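Local structure of FrpC operon protein (Neisseria meningitidis, 5EDF) at residues 21-26 against 56-61; 26-31 against 220-225; 101-106 against 187-192. The protein binds the RTX protein FrpC and is putatively involved in adhesion, although its precise molecular function remains unknown. One frame throughout, in Å; residues are numbered along the deposited sequence.

Contact 1: 21-26 against 56-61; sequences FDFQGT and YSINLI
With CG anti to the carbonyl carbon, Phe21 (chi1 -66°) and Phe23 (chi1 -64°) turn their rings to meet Ile61, whose own CG1 is set in the same way. The slender CD1 methyl of Ile61 serves both rings: it stands over one face of Phe21, 4.0 Å from the centroid of that ring in a CH-pi contact, and lies 3.6 Å from Phe23 CZ. Ile58 adds its CG1, 3.9 Å from Phe21 CD1. The edge of Phe23 meets Asn59 O near the ring plane.

Between the backbones, Asp22 N donates to Tyr56 O at 2.8 Å, and Ile58 N donates to Asp22 O at 3.1 Å. Aspartate suits its place beside the turn because OD2 takes the N-H of Gly25 at 2.9 Å, an Asx motif, while OD1 forms a salt bridge with Lys27. Gly25 has the positive phi that glycine tolerates best. On the solvent side a water joins Gln24 NE2, Asn59 ND2 and Ile58 O. The whole is a beta-hairpin with a two-residue loop, a type I' turn from Phe23 to Thr26, its first strand flanked in parallel by strand 56-57 in a mixed sheet.

Contact 2: 26-31 against 220-225; sequences TKMVIP and QSFVNN
Phe222 is the tightly packed heart of this contact, its ring pressed among Met28, Ile30 and Pro31. The CG1 of Ile30 lies over one ring face, 4.0 Å from the centroid and 17° off the normal, a CH-pi contact. Pro31 brings its CD to 3.7 Å from Phe222 CE1, approaching obliquely. Met28, present as selenomethionine, reaches the ring differently: its CG is anti to the backbone N (chi1 -166°), which lays CG 3.4 Å from Phe222 CB and places the selenium at the ring edge, a Met-aromatic contact. The chain then bends, and its CE methyl touches Val223 CG1 at 3.6 Å. Methionine, with its flexible and polarisable chain, suits a place where one side chain must fit both an aromatic edge and a branched aliphatic.

The last turn of helix 205-224 thus packs across strand 26-31, an edge strand of the mixed sheet. A backbone bond fastens the two: Val29 N donates to Phe222 O at 2.9 Å, almost straight at 176°. This carbonyl, near the helix end, accepts its hydrogen bond from a strand N-H. Ile61 and Phe189 also pack on Met28 from the body of the protein.

Toward solvent the fit slackens. A water bridges Val29 O and Ser221 O, donating to both. Val29 meets the poorly ordered Asn225 on this side, while Thr18 and Thr20 of the neighbouring strand also pack on it. Lys27 is exposed, and its aliphatic chain leads away from the helix.

Contact 3: 101-106 against 187-192; sequences IVIRKD and NGFTVQ
Arg104 O receives the N-H of Thr190 at 2.8 Å, and the CA-H of Phe189 closes on the same oxygen, with Phe189 CA 3.2 Å from Arg104 O. The return bond, Arg104 N to Thr190 O at 3.0 Å, is straighter. Two residues along, Val102 and Gln192 exchange a second pair of N-H...O bonds. Beyond Lys105 the ladder frays, for Asp106 N makes only a weak bond to Gly188 O.

On one side of the strands Ile103, Val191 and Phe189 turn into the apolar interior. Ile103 CG2 lies 4.0 Å from Phe189 CD1, and Ile101 CG2 meets Val191 CG1 at 3.5 Å. Beta-branched residues suit such an extended backbone and fill its buried side; Val215 and Val223 of helix 205-224 cover Val191 and Phe189. Lys105 runs its CB past the Phe189 ring, contributing methylenes there while its amine leads away.

The other side is more polar. With OG1 between the backbone N and the carbonyl carbon (chi1 62°), the Thr190 side chain lies alongside that of Arg104, pointing the same way, with OG1 3.4 Å from Arg104 CB. The hydroxyl also meets two waters. One of these lies 3.0 Å from Val102 O, and the other donates to Asp106 OD2 at 2.8 Å. Asp106 OD2 also forms a long salt bridge to Arg104 NE. Gly188, with positive phi, serves the bend just before strand 189-193. Alternating hydrogen-bonded and non-hydrogen-bonded pairs mark an antiparallel ladder within the large antiparallel sheet.

The three contacts lie close together on one side of the chain's centre, with their centres 11 to 12 Å apart. Contacts 1 and 2 share Thr26 and the hairpin of strands 18-23 and 26-31, which belongs to the small mixed sheet; along the chain their segments alternate. Contact 3 joins strands 98-105 and 189-193 of the large antiparallel sheet. Its first segment comes after both segments of contact 1, and its second precedes helix 205-224, used by contact 2. A probable backbone hydrogen bond from Ile103 N to Ile61 O ties contact 1 to contact 3, and another, from Gln220 NE2 to Asn187 OD1 between side chains, ties contact 2 to contact 3. Contact 2 joins the C-terminal helix to the N-terminal hairpin, which itself touches the main sheet.

Contact 1: 21-26 against 56-61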
loop_
_atom_site.group_PDB
_atom_site.type_symbol
_atom_site.label_atom_id
_atom_site.label_comp_id
_atom_site.label_asym_id
_atom_site.label_seq_id
_atom_site.Cartn_x
_atom_site.Cartn_y
_atom_site.Cartn_z
ATOM N N PHE A 21 -0.059 18.566 3.451
ATOM C CA PHE A 21 0.364 18.001 4.717
ATOM C C PHE A 21 1.809 18.392 4.967
ATOM O O PHE A 21 2.531 18.662 4.050
ATOM C CB PHE A 21 0.264 16.500 4.655
ATOM C CG PHE A 21 -1.146 15.989 4.536
ATOM C CD1 PHE A 21 -1.901 15.726 5.661
ATOM C CD2 PHE A 21 -1.714 15.765 3.292
ATOM C CE1 PHE A 21 -3.204 15.235 5.570
ATOM C CE2 PHE A 21 -2.995 15.253 3.194
ATOM C CZ PHE A 21 -3.744 15.014 4.333
ATOM N N ASP A 22 2.178 18.446 6.242
ATOM C CA ASP A 22 3.529 18.805 6.646
ATOM C C ASP A 22 4.046 17.825 7.677
ATOM O O ASP A 22 3.409 17.630 8.696
ATOM C CB ASP A 22 3.593 20.235 7.220
ATOM C CG ASP A 22 4.965 20.613 7.635
ATOM O OD1 ASP A 22 5.772 20.963 6.751
ATOM O OD2 ASP A 22 5.240 20.528 8.843
ATOM N N PHE A 23 5.154 17.156 7.348
ATOM C CA PHE A 23 5.882 16.305 8.274
ATOM C C PHE A 23 7.106 17.056 8.775
ATOM O O PHE A 23 8.125 17.054 8.109
ATOM C CB PHE A 23 6.400 15.037 7.575
ATOM C CG PHE A 23 5.340 14.096 7.044
ATOM C CD1 PHE A 23 4.846 13.039 7.822
ATOM C CD2 PHE A 23 4.984 14.154 5.719
ATOM C CE1 PHE A 23 3.930 12.125 7.282
ATOM C CE2 PHE A 23 4.074 13.219 5.172
ATOM C CZ PHE A 23 3.574 12.213 5.981
ATOM N N GLN A 24 6.966 17.710 9.914
ATOM C CA GLN A 24 8.059 18.496 10.490
ATOM C C GLN A 24 8.816 19.299 9.435
ATOM O O GLN A 24 10.053 19.283 9.402
ATOM C CB GLN A 24 9.001 17.612 11.304
ATOM C CG GLN A 24 8.310 16.722 12.317
ATOM C CD GLN A 24 7.778 17.460 13.531
ATOM O OE1 GLN A 24 8.180 18.589 13.832
ATOM N NE2 GLN A 24 6.860 16.814 14.241
ATOM N N GLY A 25 8.085 20.030 8.598
ATOM C CA GLY A 25 8.688 20.871 7.585
ATOM C C GLY A 25 8.644 20.348 6.159
ATOM O O GLY A 25 8.739 21.112 5.214
ATOM N N THR A 26 8.493 19.023 5.992
ATOM C CA THR A 26 8.487 18.425 4.674
ATOM C C THR A 26 7.032 18.324 4.165
ATOM O O THR A 26 6.190 17.690 4.805
ATOM C CB THR A 26 9.082 17.029 4.739
ATOM O OG1 THR A 26 10.471 17.128 5.145
ATOM C CG2 THR A 26 9.021 16.372 3.387
ATOM N N TYR A 56 -1.730 20.772 7.115
ATOM C CA TYR A 56 -1.999 19.877 8.255
ATOM C C TYR A 56 -0.673 19.275 8.737
ATOM O O TYR A 56 -0.034 18.529 8.005
ATOM C CB TYR A 56 -2.957 18.758 7.868
ATOM C CG TYR A 56 -4.367 19.203 7.689
ATOM C CD1 TYR A 56 -5.181 19.482 8.763
ATOM C CD2 TYR A 56 -4.905 19.313 6.430
ATOM C CE1 TYR A 56 -6.501 19.909 8.578
ATOM C CE2 TYR A 56 -6.222 19.737 6.237
ATOM C CZ TYR A 56 -7.007 20.007 7.309
ATOM O OH TYR A 56 -8.303 20.386 7.111
ATOM N N SER A 57 -0.288 19.594 9.970
ATOM C CA SER A 57 0.915 19.034 10.602
ATOM C C SER A 57 0.590 17.665 11.159
ATOM O O SER A 57 -0.270 17.531 12.028
ATOM C CB SER A 57 1.393 19.943 11.732
ATOM O OG SER A 57 1.821 21.194 11.252
ATOM N N ILE A 58 1.222 16.619 10.630
ATOM C CA ILE A 58 0.857 15.244 10.975
ATOM C C ILE A 58 2.112 14.401 11.172
ATOM O O ILE A 58 3.211 14.853 10.859
ATOM C CB ILE A 58 -0.029 14.620 9.877
ATOM C CG1 ILE A 58 0.598 14.746 8.476
ATOM C CG2 ILE A 58 -1.342 15.380 9.744
ATOM C CD1 ILE A 58 1.740 13.998 8.255
ATOM N N ASN A 59 1.952 13.240 11.775
ATOM C CA ASN A 59 2.997 12.219 11.854
ATOM C C ASN A 59 2.809 11.103 10.849
ATOM O O ASN A 59 3.756 10.402 10.539
ATOM C CB ASN A 59 3.026 11.583 13.260
ATOM C CG ASN A 59 3.298 12.582 14.360
ATOM O OD1 ASN A 59 2.717 12.491 15.438
ATOM N ND2 ASN A 59 4.183 13.526 14.099
ATOM N N LEU A 60 1.587 10.881 10.382
ATOM C CA LEU A 60 1.318 9.855 9.396
ATOM C C LEU A 60 0.142 10.290 8.548
ATOM O O LEU A 60 -0.710 11.072 9.022
ATOM C CB LEU A 60 1.033 8.476 10.035
ATOM C CG LEU A 60 -0.322 8.281 10.705
ATOM C CD1 LEU A 60 -1.412 7.862 9.760
ATOM C CD2 LEU A 60 -0.185 7.236 11.829
ATOM N N ILE A 61 0.107 9.798 7.318
ATOM C CA ILE A 61 -1.020 9.934 6.418
ATOM C C ILE A 61 -1.429 8.539 5.998
ATOM O O ILE A 61 -0.560 7.721 5.696
ATOM C CB ILE A 61 -0.660 10.723 5.139
ATOM C CG1 ILE A 61 -0.061 12.099 5.484
ATOM C CG2 ILE A 61 -1.917 10.873 4.237
ATOM C CD1 ILE A 61 0.510 12.797 4.259
HETATM O O HOH W 1 5.141 20.324 11.504
HETATM O O HOH W 2 5.791 14.680 12.404
#

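Contact 2: 26-31 against 220-225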
loop_
_atom_site.group_PDB
_atom_site.type_symbol
_atom_site.label_atom_id
_atom_site.label_comp_id
_atom_site.label_asym_id
_atom_site.label_seq_id
_atom_site.Cartn_x
_atom_site.Cartn_y
_atom_site.Cartn_z
ATOM N N THR A 26 8.493 19.023 5.992
ATOM C CA THR A 26 8.487 18.425 4.674
ATOM C C THR A 26 7.032 18.324 4.165
ATOM O O THR A 26 6.190 17.690 4.805
ATOM C CB THR A 26 9.082 17.029 4.739
ATOM O OG1 THR A 26 10.471 17.128 5.145
ATOM C CG2 THR A 26 9.021 16.372 3.387
ATOM N N LYS A 27 6.751 18.996 3.065
ATOM C CA LYS A 27 5.400 19.055 2.516
ATOM C C LYS A 27 5.061 17.866 1.604
ATOM O O LYS A 27 5.940 17.302 0.895
ATOM C CB LYS A 27 5.165 20.355 1.739
ATOM C CG LYS A 27 5.393 21.627 2.546
ATOM C CD LYS A 27 4.353 21.806 3.631
ATOM C CE LYS A 27 4.477 23.171 4.285
ATOM N NZ LYS A 27 5.741 23.298 5.053
HETATM N N MSE A 28 3.785 17.488 1.612
HETATM C CA MSE A 28 3.261 16.518 0.699
HETATM C C MSE A 28 1.928 17.048 0.252
HETATM O O MSE A 28 1.122 17.476 1.100
HETATM C CB MSE A 28 3.044 15.206 1.421
HETATM C CG MSE A 28 2.824 14.053 0.538
HETATM SE SE MSE A 28 3.180 12.313 1.388
HETATM C CE MSE A 28 4.936 11.843 0.682
ATOM N N VAL A 29 1.669 17.023 -1.044
ATOM C CA VAL A 29 0.437 17.588 -1.611
ATOM C C VAL A 29 -0.308 16.440 -2.296
ATOM O O VAL A 29 0.216 15.861 -3.239
ATOM C CB VAL A 29 0.714 18.739 -2.598
ATOM C CG1 VAL A 29 -0.588 19.226 -3.221
ATOM C CG2 VAL A 29 1.409 19.868 -1.864
ATOM N N ILE A 30 -1.484 16.068 -1.776
ATOM C CA ILE A 30 -2.157 14.826 -2.153
ATOM C C ILE A 30 -3.478 15.130 -2.820
ATOM O O ILE A 30 -4.319 15.801 -2.219
ATOM C CB ILE A 30 -2.388 13.949 -0.914
ATOM C CG1 ILE A 30 -1.042 13.670 -0.236
ATOM C CG2 ILE A 30 -3.094 12.616 -1.301
ATOM C CD1 ILE A 30 -1.095 12.669 0.906
ATOM N N PRO A 31 -3.708 14.619 -4.044
ATOM C CA PRO A 31 -5.062 14.752 -4.613
ATOM C C PRO A 31 -6.109 14.161 -3.683
ATOM O O PRO A 31 -5.910 13.063 -3.143
ATOM C CB PRO A 31 -4.977 14.004 -5.937
ATOM C CG PRO A 31 -3.501 14.036 -6.288
ATOM C CD PRO A 31 -2.803 13.917 -4.955
ATOM N N GLN A 220 5.854 9.447 -4.933
ATOM C CA GLN A 220 6.746 10.454 -5.510
ATOM C C GLN A 220 5.971 11.616 -6.131
ATOM O O GLN A 220 6.439 12.748 -6.091
ATOM C CB GLN A 220 7.694 9.837 -6.528
ATOM C CG GLN A 220 8.747 8.934 -5.860
ATOM C CD GLN A 220 9.568 8.132 -6.825
ATOM O OE1 GLN A 220 9.064 7.643 -7.839
ATOM N NE2 GLN A 220 10.848 7.965 -6.502
ATOM N N SER A 221 4.773 11.341 -6.657
ATOM C CA SER A 221 3.936 12.396 -7.271
ATOM C C SER A 221 3.455 13.413 -6.214
ATOM O O SER A 221 3.169 14.542 -6.557
ATOM C CB SER A 221 2.729 11.814 -8.031
ATOM O OG SER A 221 1.666 11.471 -7.172
ATOM N N PHE A 222 3.394 12.997 -4.953
ATOM C CA PHE A 222 2.949 13.861 -3.887
ATOM C C PHE A 222 4.012 14.863 -3.443
ATOM O O PHE A 222 3.732 15.846 -2.788
ATOM C CB PHE A 222 2.533 13.053 -2.656
ATOM C CG PHE A 222 1.399 12.045 -2.864
ATOM C CD1 PHE A 222 0.515 12.096 -3.903
ATOM C CD2 PHE A 222 1.259 11.031 -1.926
ATOM C CE1 PHE A 222 -0.508 11.169 -4.037
ATOM C CE2 PHE A 222 0.253 10.111 -2.035
ATOM C CZ PHE A 222 -0.617 10.153 -3.105
ATOM N N VAL A 223 5.271 14.601 -3.773
ATOM C CA VAL A 223 6.357 15.473 -3.347
ATOM C C VAL A 223 7.015 16.149 -4.539
ATOM O O VAL A 223 7.900 16.992 -4.376
ATOM C CB VAL A 223 7.400 14.716 -2.532
ATOM C CG1 VAL A 223 6.812 14.349 -1.193
ATOM C CG2 VAL A 223 7.875 13.476 -3.260
ATOM N N ASN A 224 6.583 15.761 -5.728
ATOM C CA ASN A 224 6.598 16.639 -6.900
ATOM C C ASN A 224 5.544 17.755 -6.751
ATOM O O ASN A 224 5.692 18.834 -7.328
ATOM C CB ASN A 224 6.316 15.835 -8.179
ATOM C CG ASN A 224 7.352 14.757 -8.438
ATOM O OD1 ASN A 224 8.465 14.804 -7.907
ATOM N ND2 ASN A 224 6.988 13.773 -9.260
ATOM N N ASN A 225 4.492 17.472 -5.973
ATOM C CA ASN A 225 3.396 18.408 -5.653
ATOM C C ASN A 225 2.386 18.503 -6.795
ATOM O O ASN A 225 1.302 19.078 -6.638
ATOM C CB ASN A 225 3.888 19.821 -5.268
ATOM C CG ASN A 225 4.747 19.847 -3.993
ATOM O OD1 ASN A 225 4.692 18.947 -3.153
ATOM N ND2 ASN A 225 5.537 20.910 -3.848
HETATM O O HOH W 3 0.291 15.872 -6.165
#

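Contact 3: 101-106 against 187-192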
loop_
_atom_site.group_PDB
_atom_site.type_symbol
_atom_site.label_atom_id
_atom_site.label_comp_id
_atom_site.label_asym_id
_atom_site.label_seq_id
_atom_site.Cartn_x
_atom_site.Cartn_y
_atom_site.Cartn_z
ATOM N N ILE A 101 -2.620 2.697 2.620
ATOM C CA ILE A 101 -1.176 2.862 2.533
ATOM C C ILE A 101 -0.757 3.909 3.544
ATOM O O ILE A 101 -1.253 5.042 3.504
ATOM C CB ILE A 101 -0.731 3.239 1.090
ATOM C CG1 ILE A 101 -1.156 2.145 0.093
ATOM C CG2 ILE A 101 0.783 3.505 1.091
ATOM C CD1 ILE A 101 -1.069 2.560 -1.349
ATOM N N VAL A 102 0.097 3.524 4.490
ATOM C CA VAL A 102 0.481 4.395 5.596
ATOM C C VAL A 102 1.840 5.003 5.297
ATOM O O VAL A 102 2.831 4.293 5.116
ATOM C CB VAL A 102 0.439 3.663 6.926
ATOM C CG1 VAL A 102 0.914 4.583 8.068
ATOM C CG2 VAL A 102 -0.954 3.142 7.224
ATOM N N ILE A 103 1.880 6.332 5.299
ATOM C CA ILE A 103 3.058 7.121 4.955
ATOM C C ILE A 103 3.524 7.881 6.184
ATOM O O ILE A 103 2.733 8.606 6.802
ATOM C CB ILE A 103 2.751 8.116 3.835
ATOM C CG1 ILE A 103 2.199 7.407 2.617
ATOM C CG2 ILE A 103 4.017 8.933 3.471
ATOM C CD1 ILE A 103 1.602 8.329 1.548
ATOM N N ARG A 104 4.805 7.746 6.514
ATOM C CA ARG A 104 5.458 8.488 7.606
ATOM C C ARG A 104 6.772 9.020 7.106
ATOM O O ARG A 104 7.298 8.554 6.105
ATOM C CB ARG A 104 5.745 7.597 8.820
ATOM C CG ARG A 104 4.511 7.027 9.412
ATOM C CD ARG A 104 4.839 6.197 10.650
ATOM N NE ARG A 104 5.143 7.110 11.732
ATOM C CZ ARG A 104 4.344 7.405 12.766
ATOM N NH1 ARG A 104 3.186 6.798 12.955
ATOM N NH2 ARG A 104 4.747 8.301 13.632
ATOM N N LYS A 105 7.339 10.009 7.806
ATOM C CA LYS A 105 8.670 10.469 7.461
ATOM C C LYS A 105 9.660 10.056 8.535
ATOM O O LYS A 105 9.744 10.686 9.566
ATOM C CB LYS A 105 8.675 11.970 7.222
ATOM C CG LYS A 105 9.983 12.473 6.576
ATOM C CD LYS A 105 10.048 13.954 6.408
ATOM C CE LYS A 105 10.259 14.639 7.715
ATOM N NZ LYS A 105 11.724 14.701 8.023
ATOM N N ASP A 106 10.447 9.047 8.220
ATOM C CA ASP A 106 11.419 8.460 9.145
ATOM C C ASP A 106 12.566 7.878 8.371
ATOM O O ASP A 106 12.396 7.473 7.239
ATOM C CB ASP A 106 10.773 7.331 9.926
ATOM C CG ASP A 106 9.813 7.817 10.982
ATOM O OD1 ASP A 106 10.218 8.718 11.748
ATOM O OD2 ASP A 106 8.680 7.284 11.086
ATOM N N ASN A 187 12.089 7.948 -0.882
ATOM C CA ASN A 187 12.413 9.380 -0.828
ATOM C C ASN A 187 12.359 9.948 0.595
ATOM O O ASN A 187 11.879 11.056 0.782
ATOM C CB ASN A 187 11.442 10.205 -1.715
ATOM C CG ASN A 187 11.657 10.014 -3.218
ATOM O OD1 ASN A 187 11.951 8.917 -3.698
ATOM N ND2 ASN A 187 11.467 11.100 -3.971
ATOM N N GLY A 188 12.835 9.202 1.592
ATOM C CA GLY A 188 12.855 9.678 2.990
ATOM C C GLY A 188 11.602 9.338 3.791
ATOM O O GLY A 188 11.538 9.586 5.013
ATOM N N PHE A 189 10.617 8.778 3.106
ATOM C CA PHE A 189 9.372 8.357 3.739
ATOM C C PHE A 189 9.369 6.867 3.944
ATOM O O PHE A 189 10.018 6.128 3.189
ATOM C CB PHE A 189 8.140 8.749 2.902
ATOM C CG PHE A 189 8.042 10.222 2.668
ATOM C CD1 PHE A 189 7.469 11.022 3.615
ATOM C CD2 PHE A 189 8.584 10.820 1.513
ATOM C CE1 PHE A 189 7.439 12.437 3.431
ATOM C CE2 PHE A 189 8.524 12.196 1.300
ATOM C CZ PHE A 189 7.966 12.997 2.272
ATOM N N THR A 190 8.684 6.397 4.964
ATOM C CA THR A 190 8.363 4.985 5.059
ATOM C C THR A 190 6.943 4.786 4.562
ATOM O O THR A 190 6.062 5.612 4.826
ATOM C CB THR A 190 8.513 4.434 6.473
ATOM O OG1 THR A 190 7.605 5.100 7.357
ATOM C CG2 THR A 190 9.945 4.618 6.991
ATOM N N VAL A 191 6.753 3.718 3.786
ATOM C CA VAL A 191 5.483 3.453 3.125
ATOM C C VAL A 191 5.172 1.989 3.377
ATOM O O VAL A 191 5.925 1.100 2.933
ATOM C CB VAL A 191 5.587 3.798 1.646
ATOM C CG1 VAL A 191 4.308 3.488 0.941
ATOM C CG2 VAL A 191 5.965 5.289 1.500
ATOM N N GLN A 192 4.124 1.725 4.146
ATOM C CA GLN A 192 3.832 0.388 4.664
ATOM C C GLN A 192 2.383 0.084 4.382
ATOM O O GLN A 192 1.491 0.898 4.679
ATOM C CB GLN A 192 4.132 0.324 6.149
ATOM C CG GLN A 192 5.594 0.590 6.481
ATOM C CD GLN A 192 5.925 0.686 7.937
ATOM O OE1 GLN A 192 5.081 0.520 8.798
ATOM N NE2 GLN A 192 7.192 0.995 8.213
HETATM O O HOH W 4 4.918 4.050 7.218
HETATM O O HOH W 5 12.677 6.166 4.695
HETATM O O HOH W 6 8.175 4.696 10.029
#